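Local coordinates for protein sialyltransferase 0160 (Photobacterium damselae, PDB 4R84) that probably transfers sialic acid from CMP-sialic acid to galactose-terminated glycan acceptors, as a GT-B fold glycosyltransferase carrying an additional N-terminal beta domain, at residues Thr119-Asp125 with Asn148-Trp154; Asn178-Val184 with Asn210-Ile215; Gly67-Leu71 with Glu92-Phe96. All coordinates share one frame; numbering follows the deposited sequence.

Contact 1 (Thr119-Asp125 with Asn148-Trp154)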
loop_
_atom_site.group_PDB
_atom_site.type_symbol
_atom_site.label_atom_id
_atom_site.label_comp_id
_atom_site.label_asym_id
_atom_site.label_seq_id
_atom_site.Cartn_x
_atom_site.Cartn_y
_atom_site.Cartn_z
ATOM N N THR A 119 -4.087 -11.956 14.974
ATOM C CA THR A 119 -3.293 -11.529 13.816
ATOM C C THR A 119 -2.594 -10.236 14.156
ATOM O O THR A 119 -3.230 -9.292 14.674
ATOM C CB THR A 119 -4.173 -11.336 12.559
ATOM O OG1 THR A 119 -4.790 -12.580 12.213
ATOM C CG2 THR A 119 -3.327 -10.842 11.361
ATOM N N LEU A 120 -1.284 -10.204 13.890
ATOM C CA LEU A 120 -0.497 -8.987 14.002
ATOM C C LEU A 120 -0.173 -8.530 12.587
ATOM O O LEU A 120 0.399 -9.299 11.815
ATOM C CB LEU A 120 0.789 -9.220 14.802
ATOM C CG LEU A 120 1.756 -8.041 14.852
ATOM C CD1 LEU A 120 1.166 -6.900 15.686
ATOM C CD2 LEU A 120 3.112 -8.473 15.376
ATOM N N GLU A 121 -0.552 -7.297 12.256
ATOM C CA GLU A 121 -0.242 -6.720 10.952
ATOM C C GLU A 121 0.999 -5.847 11.086
ATOM O O GLU A 121 1.041 -4.966 11.942
ATOM C CB GLU A 121 -1.418 -5.897 10.418
ATOM C CG GLU A 121 -2.745 -6.654 10.344
ATOM C CD GLU A 121 -3.910 -5.734 10.042
ATOM O OE1 GLU A 121 -3.677 -4.594 9.553
ATOM O OE2 GLU A 121 -5.063 -6.149 10.294
ATOM N N VAL A 122 1.998 -6.080 10.228
ATOM C CA VAL A 122 3.277 -5.358 10.351
ATOM C C VAL A 122 3.530 -4.594 9.068
ATOM O O VAL A 122 3.529 -5.190 8.000
ATOM C CB VAL A 122 4.432 -6.330 10.636
ATOM C CG1 VAL A 122 5.788 -5.593 10.756
ATOM C CG2 VAL A 122 4.142 -7.091 11.941
ATOM N N TYR A 123 3.732 -3.278 9.194
ATOM C CA TYR A 123 3.860 -2.373 8.050
ATOM C C TYR A 123 5.216 -1.696 8.070
ATOM O O TYR A 123 5.582 -1.104 9.069
ATOM C CB TYR A 123 2.746 -1.315 8.091
ATOM C CG TYR A 123 1.366 -1.896 7.962
ATOM C CD1 TYR A 123 0.684 -2.407 9.081
ATOM C CD2 TYR A 123 0.749 -1.950 6.741
ATOM C CE1 TYR A 123 -0.596 -2.950 8.947
ATOM C CE2 TYR A 123 -0.512 -2.478 6.588
ATOM C CZ TYR A 123 -1.173 -2.995 7.701
ATOM O OH TYR A 123 -2.432 -3.516 7.537
ATOM N N ILE A 124 5.965 -1.795 6.965
ATOM C CA ILE A 124 7.302 -1.209 6.905
ATOM C C ILE A 124 7.527 -0.562 5.552
ATOM O O ILE A 124 7.403 -1.238 4.531
ATOM C CB ILE A 124 8.399 -2.254 7.126
ATOM C CG1 ILE A 124 8.132 -3.063 8.395
ATOM C CG2 ILE A 124 9.785 -1.570 7.208
ATOM C CD1 ILE A 124 8.847 -4.389 8.408
ATOM N N ASP A 125 7.842 0.729 5.534
ATOM C CA ASP A 125 8.130 1.402 4.259
ATOM C C ASP A 125 8.865 2.702 4.483
ATOM O O ASP A 125 8.627 3.398 5.463
ATOM C CB ASP A 125 6.854 1.687 3.478
ATOM C CG ASP A 125 7.132 2.350 2.132
ATOM O OD1 ASP A 125 8.082 1.926 1.444
ATOM O OD2 ASP A 125 6.393 3.281 1.769
ATOM N N ASN A 148 -7.400 -6.776 15.500
ATOM C CA ASN A 148 -6.003 -6.858 15.061
ATOM C C ASN A 148 -5.149 -5.694 15.542
ATOM O O ASN A 148 -5.553 -4.538 15.429
ATOM C CB ASN A 148 -5.910 -6.922 13.532
ATOM C CG ASN A 148 -6.432 -8.230 12.972
ATOM O OD1 ASN A 148 -7.071 -9.012 13.681
ATOM N ND2 ASN A 148 -6.165 -8.477 11.708
ATOM N N GLN A 149 -3.968 -6.016 16.068
ATOM C CA GLN A 149 -2.960 -5.020 16.394
ATOM C C GLN A 149 -2.094 -4.762 15.153
ATOM O O GLN A 149 -1.867 -5.663 14.348
ATOM C CB GLN A 149 -2.095 -5.504 17.558
ATOM C CG GLN A 149 -1.049 -4.512 18.014
ATOM C CD GLN A 149 -1.655 -3.229 18.523
ATOM O OE1 GLN A 149 -2.702 -3.237 19.191
ATOM N NE2 GLN A 149 -1.013 -2.104 18.194
ATOM N N ARG A 150 -1.635 -3.523 15.011
ATOM C CA ARG A 150 -0.827 -3.121 13.864
ATOM C C ARG A 150 0.438 -2.459 14.355
ATOM O O ARG A 150 0.383 -1.582 15.214
ATOM C CB ARG A 150 -1.596 -2.155 12.953
ATOM C CG ARG A 150 -2.952 -2.706 12.506
ATOM C CD ARG A 150 -3.732 -1.852 11.475
ATOM N NE ARG A 150 -4.810 -2.733 11.043
ATOM C CZ ARG A 150 -5.974 -2.882 11.673
ATOM N NH1 ARG A 150 -6.328 -2.080 12.673
ATOM N NH2 ARG A 150 -6.815 -3.801 11.245
ATOM N N PHE A 151 1.578 -2.900 13.822
ATOM C CA PHE A 151 2.851 -2.247 14.104
ATOM C C PHE A 151 3.258 -1.533 12.835
ATOM O O PHE A 151 3.323 -2.173 11.796
ATOM C CB PHE A 151 3.928 -3.250 14.495
ATOM C CG PHE A 151 3.731 -3.875 15.858
ATOM C CD1 PHE A 151 2.704 -3.472 16.693
ATOM C CD2 PHE A 151 4.632 -4.819 16.318
ATOM C CE1 PHE A 151 2.545 -4.039 17.958
ATOM C CE2 PHE A 151 4.472 -5.404 17.599
ATOM C CZ PHE A 151 3.436 -4.997 18.407
ATOM N N VAL A 152 3.565 -0.240 12.922
ATOM C CA VAL A 152 3.790 0.564 11.712
ATOM C C VAL A 152 5.094 1.354 11.772
ATOM O O VAL A 152 5.316 2.148 12.691
ATOM C CB VAL A 152 2.626 1.549 11.460
ATOM C CG1 VAL A 152 2.919 2.402 10.204
ATOM C CG2 VAL A 152 1.276 0.814 11.262
ATOM N N SER A 153 5.936 1.149 10.759
ATOM C CA SER A 153 7.180 1.902 10.601
ATOM C C SER A 153 7.236 2.509 9.225
ATOM O O SER A 153 7.649 1.842 8.277
ATOM C CB SER A 153 8.394 0.995 10.809
ATOM O OG SER A 153 8.490 0.633 12.177
ATOM N N TRP A 154 6.814 3.769 9.134
ATOM C CA TRP A 154 6.757 4.510 7.881
ATOM C C TRP A 154 7.629 5.746 7.981
ATOM O O TRP A 154 7.542 6.488 8.950
ATOM C CB TRP A 154 5.339 4.957 7.568
ATOM C CG TRP A 154 4.381 3.904 7.153
ATOM C CD1 TRP A 154 4.662 2.696 6.590
ATOM C CD2 TRP A 154 2.962 3.984 7.274
ATOM N NE1 TRP A 154 3.477 2.012 6.355
ATOM C CE2 TRP A 154 2.426 2.785 6.768
ATOM C CE3 TRP A 154 2.086 4.951 7.791
ATOM C CZ2 TRP A 154 1.052 2.531 6.740
ATOM C CZ3 TRP A 154 0.718 4.700 7.760
ATOM C CH2 TRP A 154 0.215 3.496 7.240
HETATM O O HOH W 1 -6.606 -10.640 15.682
HETATM O O HOH W 2 -3.524 -8.912 17.318
HETATM O O HOH W 3 -7.151 -11.111 10.675
#

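Contact 2 (Asn178-Val184 with Asn210-Ile215)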
loop_
_atom_site.group_PDB
_atom_site.type_symbol
_atom_site.label_atom_id
_atom_site.label_comp_id
_atom_site.label_asym_id
_atom_site.label_seq_id
_atom_site.Cartn_x
_atom_site.Cartn_y
_atom_site.Cartn_z
ATOM N N ASN A 178 15.152 0.980 7.005
ATOM C CA ASN A 178 14.684 -0.393 7.158
ATOM C C ASN A 178 14.250 -0.781 8.548
ATOM O O ASN A 178 14.373 -0.022 9.496
ATOM C CB ASN A 178 15.779 -1.339 6.688
ATOM C CG ASN A 178 16.185 -1.062 5.257
ATOM O OD1 ASN A 178 17.293 -0.595 5.003
ATOM N ND2 ASN A 178 15.283 -1.337 4.312
ATOM N N THR A 179 13.732 -1.999 8.636
ATOM C CA THR A 179 13.237 -2.554 9.893
ATOM C C THR A 179 14.208 -2.320 11.040
ATOM O O THR A 179 15.408 -2.586 10.908
ATOM C CB THR A 179 13.017 -4.040 9.737
ATOM O OG1 THR A 179 12.108 -4.251 8.662
ATOM C CG2 THR A 179 12.436 -4.638 11.028
ATOM N N SER A 180 13.687 -1.801 12.145
ATOM C CA SER A 180 14.511 -1.501 13.313
ATOM C C SER A 180 14.596 -2.665 14.290
ATOM O O SER A 180 13.703 -3.520 14.356
ATOM C CB SER A 180 13.970 -0.271 14.041
ATOM O OG SER A 180 12.678 -0.516 14.577
ATOM N N PRO A 181 15.669 -2.691 15.082
ATOM C CA PRO A 181 15.723 -3.665 16.179
ATOM C C PRO A 181 14.584 -3.465 17.179
ATOM O O PRO A 181 14.108 -4.442 17.772
ATOM C CB PRO A 181 17.078 -3.381 16.833
ATOM C CG PRO A 181 17.893 -2.728 15.759
ATOM C CD PRO A 181 16.921 -1.921 14.950
ATOM N N GLU A 182 14.138 -2.225 17.356
ATOM C CA GLU A 182 13.011 -1.946 18.242
ATOM C C GLU A 182 11.761 -2.669 17.742
ATOM O O GLU A 182 11.014 -3.280 18.528
ATOM C CB GLU A 182 12.742 -0.440 18.344
ATOM C CG GLU A 182 13.772 0.330 19.189
ATOM C CD GLU A 182 15.036 0.726 18.429
ATOM O OE1 GLU A 182 15.209 0.345 17.245
ATOM O OE2 GLU A 182 15.881 1.412 19.042
ATOM N N MET A 183 11.516 -2.597 16.436
ATOM C CA MET A 183 10.367 -3.301 15.878
ATOM C C MET A 183 10.518 -4.816 15.992
ATOM O O MET A 183 9.568 -5.502 16.374
ATOM C CB MET A 183 10.133 -2.913 14.417
ATOM C CG MET A 183 8.998 -3.715 13.777
ATOM S SD MET A 183 8.570 -3.214 12.087
ATOM C CE MET A 183 7.062 -2.305 12.402
ATOM N N VAL A 184 11.699 -5.344 15.680
ATOM C CA VAL A 184 11.922 -6.787 15.792
ATOM C C VAL A 184 11.641 -7.283 17.224
ATOM O O VAL A 184 10.948 -8.278 17.426
ATOM C CB VAL A 184 13.366 -7.164 15.404
ATOM C CG1 VAL A 184 13.618 -8.652 15.646
ATOM C CG2 VAL A 184 13.619 -6.831 13.949
ATOM N N ASN A 210 15.535 -6.461 2.733
ATOM C CA ASN A 210 16.128 -5.709 3.836
ATOM C C ASN A 210 15.177 -5.619 5.029
ATOM O O ASN A 210 15.614 -5.368 6.150
ATOM C CB ASN A 210 16.525 -4.306 3.383
ATOM C CG ASN A 210 17.788 -4.299 2.553
ATOM O OD1 ASN A 210 18.610 -5.217 2.638
ATOM N ND2 ASN A 210 17.961 -3.255 1.755
ATOM N N ASN A 211 13.882 -5.812 4.787
ATOM C CA ASN A 211 12.895 -5.579 5.845
ATOM C C ASN A 211 12.326 -6.813 6.534
ATOM O O ASN A 211 12.074 -6.773 7.740
ATOM C CB ASN A 211 11.716 -4.760 5.299
ATOM C CG ASN A 211 12.084 -3.309 5.022
ATOM O OD1 ASN A 211 13.022 -2.758 5.612
ATOM N ND2 ASN A 211 11.339 -2.680 4.112
ATOM N N LEU A 212 12.097 -7.898 5.796
ATOM C CA LEU A 212 11.398 -9.045 6.399
ATOM C C LEU A 212 12.306 -10.094 7.065
ATOM O O LEU A 212 11.958 -10.599 8.137
ATOM C CB LEU A 212 10.509 -9.736 5.357
ATOM C CG LEU A 212 9.429 -8.833 4.733
ATOM C CD1 LEU A 212 8.417 -9.655 3.933
ATOM C CD2 LEU A 212 8.699 -8.017 5.798
ATOM N N PRO A 213 13.459 -10.432 6.453
ATOM C CA PRO A 213 14.271 -11.450 7.142
ATOM C C PRO A 213 14.639 -11.150 8.609
ATOM O O PRO A 213 14.724 -12.114 9.368
ATOM C CB PRO A 213 15.529 -11.539 6.272
ATOM C CG PRO A 213 15.050 -11.182 4.907
ATOM C CD PRO A 213 14.025 -10.094 5.131
ATOM N N PRO A 214 14.874 -9.875 8.999
ATOM C CA PRO A 214 15.187 -9.641 10.415
ATOM C C PRO A 214 14.073 -10.004 11.376
ATOM O O PRO A 214 14.345 -10.210 12.560
ATOM C CB PRO A 214 15.450 -8.139 10.470
ATOM C CG PRO A 214 15.913 -7.797 9.102
ATOM C CD PRO A 214 15.099 -8.656 8.201
ATOM N N ILE A 215 12.836 -10.059 10.880
ATOM C CA ILE A 215 11.712 -10.449 11.708
ATOM C C ILE A 215 11.458 -11.953 11.575
ATOM O O ILE A 215 11.213 -12.658 12.573
ATOM C CB ILE A 215 10.428 -9.683 11.324
ATOM C CG1 ILE A 215 10.644 -8.173 11.472
ATOM C CG2 ILE A 215 9.254 -10.167 12.195
ATOM C CD1 ILE A 215 9.536 -7.321 10.808
#

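Contact 3 (Gly67-Leu71 with Glu92-Phe96)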
loop_
_atom_site.group_PDB
_atom_site.type_symbol
_atom_site.label_atom_id
_atom_site.label_comp_id
_atom_site.label_asym_id
_atom_site.label_seq_id
_atom_site.Cartn_x
_atom_site.Cartn_y
_atom_site.Cartn_z
ATOM N N GLY A 67 -18.026 -29.259 16.984
ATOM C CA GLY A 67 -16.932 -28.706 17.757
ATOM C C GLY A 67 -16.858 -29.389 19.113
ATOM O O GLY A 67 -17.831 -29.979 19.585
ATOM N N THR A 68 -15.701 -29.286 19.754
ATOM C CA THR A 68 -15.522 -29.761 21.125
ATOM C C THR A 68 -16.604 -29.218 22.062
ATOM O O THR A 68 -16.908 -28.028 22.042
ATOM C CB THR A 68 -14.129 -29.364 21.629
ATOM O OG1 THR A 68 -13.149 -29.918 20.746
ATOM C CG2 THR A 68 -13.872 -29.882 23.028
ATOM N N PRO A 69 -17.228 -30.101 22.863
ATOM C CA PRO A 69 -18.293 -29.616 23.745
ATOM C C PRO A 69 -17.868 -28.449 24.631
ATOM O O PRO A 69 -16.837 -28.517 25.297
ATOM C CB PRO A 69 -18.628 -30.851 24.599
ATOM C CG PRO A 69 -18.275 -32.004 23.711
ATOM C CD PRO A 69 -17.061 -31.563 22.938
ATOM N N ILE A 70 -18.652 -27.375 24.611
ATOM C CA ILE A 70 -18.288 -26.159 25.321
ATOM C C ILE A 70 -19.520 -25.434 25.869
ATOM O O ILE A 70 -19.408 -24.544 26.718
ATOM C CB ILE A 70 -17.481 -25.201 24.394
ATOM C CG1 ILE A 70 -16.701 -24.171 25.214
ATOM C CG2 ILE A 70 -18.401 -24.528 23.407
ATOM C CD1 ILE A 70 -15.747 -23.312 24.367
ATOM N N LEU A 71 -20.699 -25.843 25.413
ATOM C CA LEU A 71 -21.928 -25.205 25.857
ATOM C C LEU A 71 -22.186 -25.595 27.301
ATOM O O LEU A 71 -22.229 -26.781 27.609
ATOM C CB LEU A 71 -23.112 -25.616 24.973
ATOM C CG LEU A 71 -24.422 -24.857 25.207
ATOM C CD1 LEU A 71 -24.234 -23.381 24.950
ATOM C CD2 LEU A 71 -25.551 -25.414 24.349
ATOM N N GLU A 92 -10.572 -23.973 15.230
ATOM C CA GLU A 92 -11.634 -24.949 15.395
ATOM C C GLU A 92 -12.983 -24.278 15.263
ATOM O O GLU A 92 -13.182 -23.172 15.773
ATOM C CB GLU A 92 -11.492 -25.646 16.756
ATOM C CG GLU A 92 -12.514 -26.727 16.977
ATOM C CD GLU A 92 -12.308 -27.469 18.281
ATOM O OE1 GLU A 92 -13.148 -28.328 18.618
ATOM O OE2 GLU A 92 -11.294 -27.204 18.954
ATOM N N LYS A 93 -13.932 -24.946 14.613
ATOM C CA LYS A 93 -15.250 -24.364 14.494
ATOM C C LYS A 93 -16.217 -24.985 15.489
ATOM O O LYS A 93 -16.155 -26.162 15.844
ATOM C CB LYS A 93 -15.775 -24.455 13.049
ATOM C CG LYS A 93 -16.427 -25.743 12.627
ATOM C CD LYS A 93 -16.871 -25.634 11.154
ATOM C CE LYS A 93 -17.224 -26.999 10.575
ATOM N NZ LYS A 93 -17.372 -26.913 9.109
ATOM N N TYR A 94 -17.071 -24.113 15.989
ATOM C CA TYR A 94 -18.072 -24.429 16.997
ATOM C C TYR A 94 -19.399 -23.989 16.429
ATOM O O TYR A 94 -19.535 -22.834 16.027
ATOM C CB TYR A 94 -17.765 -23.696 18.298
ATOM C CG TYR A 94 -16.496 -24.128 18.975
ATOM C CD1 TYR A 94 -15.264 -23.684 18.536
ATOM C CD2 TYR A 94 -16.531 -24.962 20.086
ATOM C CE1 TYR A 94 -14.111 -24.085 19.142
ATOM C CE2 TYR A 94 -15.376 -25.366 20.706
ATOM C CZ TYR A 94 -14.167 -24.920 20.235
ATOM O OH TYR A 94 -13.004 -25.312 20.851
ATOM N N CYS A 95 -20.372 -24.892 16.405
ATOM C CA CYS A 95 -21.659 -24.642 15.772
ATOM C C CYS A 95 -22.767 -24.609 16.839
ATOM O O CYS A 95 -22.846 -25.517 17.671
ATOM C CB CYS A 95 -21.959 -25.762 14.797
ATOM S SG CYS A 95 -20.492 -26.225 13.844
ATOM N N PHE A 96 -23.626 -23.590 16.831
ATOM C CA PHE A 96 -24.714 -23.485 17.832
ATOM C C PHE A 96 -26.040 -23.233 17.132
ATOM O O PHE A 96 -26.100 -22.499 16.146
ATOM C CB PHE A 96 -24.428 -22.376 18.844
ATOM C CG PHE A 96 -23.120 -22.546 19.555
ATOM C CD1 PHE A 96 -23.028 -23.336 20.687
ATOM C CD2 PHE A 96 -21.965 -21.960 19.056
ATOM C CE1 PHE A 96 -21.809 -23.501 21.343
ATOM C CE2 PHE A 96 -20.756 -22.122 19.702
ATOM C CZ PHE A 96 -20.675 -22.894 20.846
HETATM O O HOH W 4 -10.676 -28.276 21.466
#

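Contact 1 (Thr119-Asp125 with Asn148-Trp154)
Glu121 and Arg150 lie side by side on neighbouring parallel strands whose short axes run 12° apart, and backbone bonding sets their register. Five hydrogen bonds alternate along the pair, from Glu121 N to Gln149 O at 3.0 Å through to Asp125 N and Ser153 O; Phe151 and Ser153 donate in the reverse sense.

The polar group lies on the face shared with Tyr123 and Trp154. A salt bridge joins Arg150 NE to Glu121 OE1 at 2.6 Å, through a bent hydrogen bond (142° at H) from well above the carboxylate plane. Tyr123 OH donates to the same oxygen from the opposite face, also at 2.6 Å. Glu121 OE2 receives Asn148 ND2 on its anti lone pair at 2.9 Å; its bond from Arg150 NH2 is weak. Arg150 NH1 turns to Leu167 O.

Apolar contacts occupy both faces. Leu120 CG stands anti to the backbone N (chi1 174°), and chi2 then swings CD1 over the Phe151 ring, 3.8 Å from its centroid, a CH-pi contact. Opposite, Tyr123 CD1 lies 3.9 Å from Val152 CG2, and the Tyr123 ring packs on helix 129-144 of this Rossmann-type beta-alpha-beta unit.

The strands' C-terminal ends point toward the donor site, the Asp125 side chain lying about 10 Å from bound CMP-3-fluoro-Neu5Ac. With donors on both faces and a cationic neighbour, the buried Glu121 carboxylate has its rotation fixed and is probably kept ionised.

Contact 2 (Asn178-Val184 with Asn210-Ile215)
Thr179 meets Asn211 in a polar loop-to-helix junction, flanked by a small apolar contact, where the start of helix 181-192 passes the break between helices 208-211 and 213-219 on one face of the large mixed sheet.

Three hydrogen bonds define the polar half. Asn211 OD1 accepts Asn178 ND2 at 3.0 Å and Thr179 N at 3.2 Å, and the two donors approach from opposite faces of the carbonyl plane, each about 40° out of it. The amides of Asn178 and Asn211 are turned 56° apart. Thr179 OG1, placed beside its own backbone N by a chi1 of -57°, donates to Asn211 O at 2.7 Å, in the carbonyl plane and on a lone pair. Asn211 ND2 continues to Thr203 OG1 on strand 197-204.

Beyond Thr179 the contact turns apolar. Its methyl CG2 lies 4.0 Å from Ile215 CD1, crossing that side chain at about a right angle, and Val184 CG2 sits 4.1 Å from both Pro214 CB and Ile215 CG1. Met183 SD touches Ile215 CD1 from farther off, at 4.4 Å, in the first turn of the helix that Ser180 caps.

Residues 178-179 therefore hold Asn211 at two points, with two bonds to its side-chain OD1 and one to its backbone O, which ties the residues before helix 181-192 to Asn211.

Contact 3 (Gly67-Leu71 with Glu92-Phe96)
Thr68 grips Glu92 at one end of this contact, and at the other Ile70 CG2 touches two aromatic rings, so the loop that follows strand 59-66 lies over strand 92-101. The tight part centres on a single carboxylate oxygen. Glu92 OE1 takes Thr68 N at 3.0 Å, nearly along its C-O axis and with a straight N-H geometry of 167°, and Thr68 OG1 at 2.7 Å on its syn lone pair. The Glu92 chain is fully extended, with CG anti to the backbone N (chi1 -177°), which brings the carboxylate up to the loop. Close by, Gly67 CA lies 3.3 Å from Lys93 O; its backbone angles (phi 95°) and the closeness of that strand leave little room for a side chain. Thr68 O, which accepts from Gln64 NE2, approaches the Tyr94 ring edge with 3.3 Å to CE2.

The solvent side of the same carboxylate is OE2, where a water donates to both Glu92 OE2 and Thr68 OG1. Packing at the far end is looser. Ile70 CG2 meets Phe96 CZ at the ring edge, 3.8 Å away, and lies equally far from Tyr94 CD2, while Leu71 CD1 comes only within 4.3 Å of Phe96 CE1.

Two bonds to one carboxylate oxygen, presumably ionised, and the nearby Cys66-Cys95 disulfide probably limit the movement of the loop in this PKD-like domain.

In the fold
Along the chain the order is contact 3, contact 1, contact 2, each closing before the next opens. Contacts 1 and 2 touch, with centres about 12 Å apart: Ile124 and Ser153 of the sheet pack on Thr179, Met183 and Asn211, so contact 2 lies against one face of the sheet while helix 129-144 lies against the other. Contact 3 is remote, its centre about 32 Å from that of contact 1 and about 39 Å from that of contact 2, in the PKD-like N-terminal domain. Strand 106-125 pairs with strand 92-101 of contact 3 and also supplies residues 119-125, so this long strand, interrupted by a bulge or short loop, runs from that domain into the Rossmann-type sialyltransferase domain.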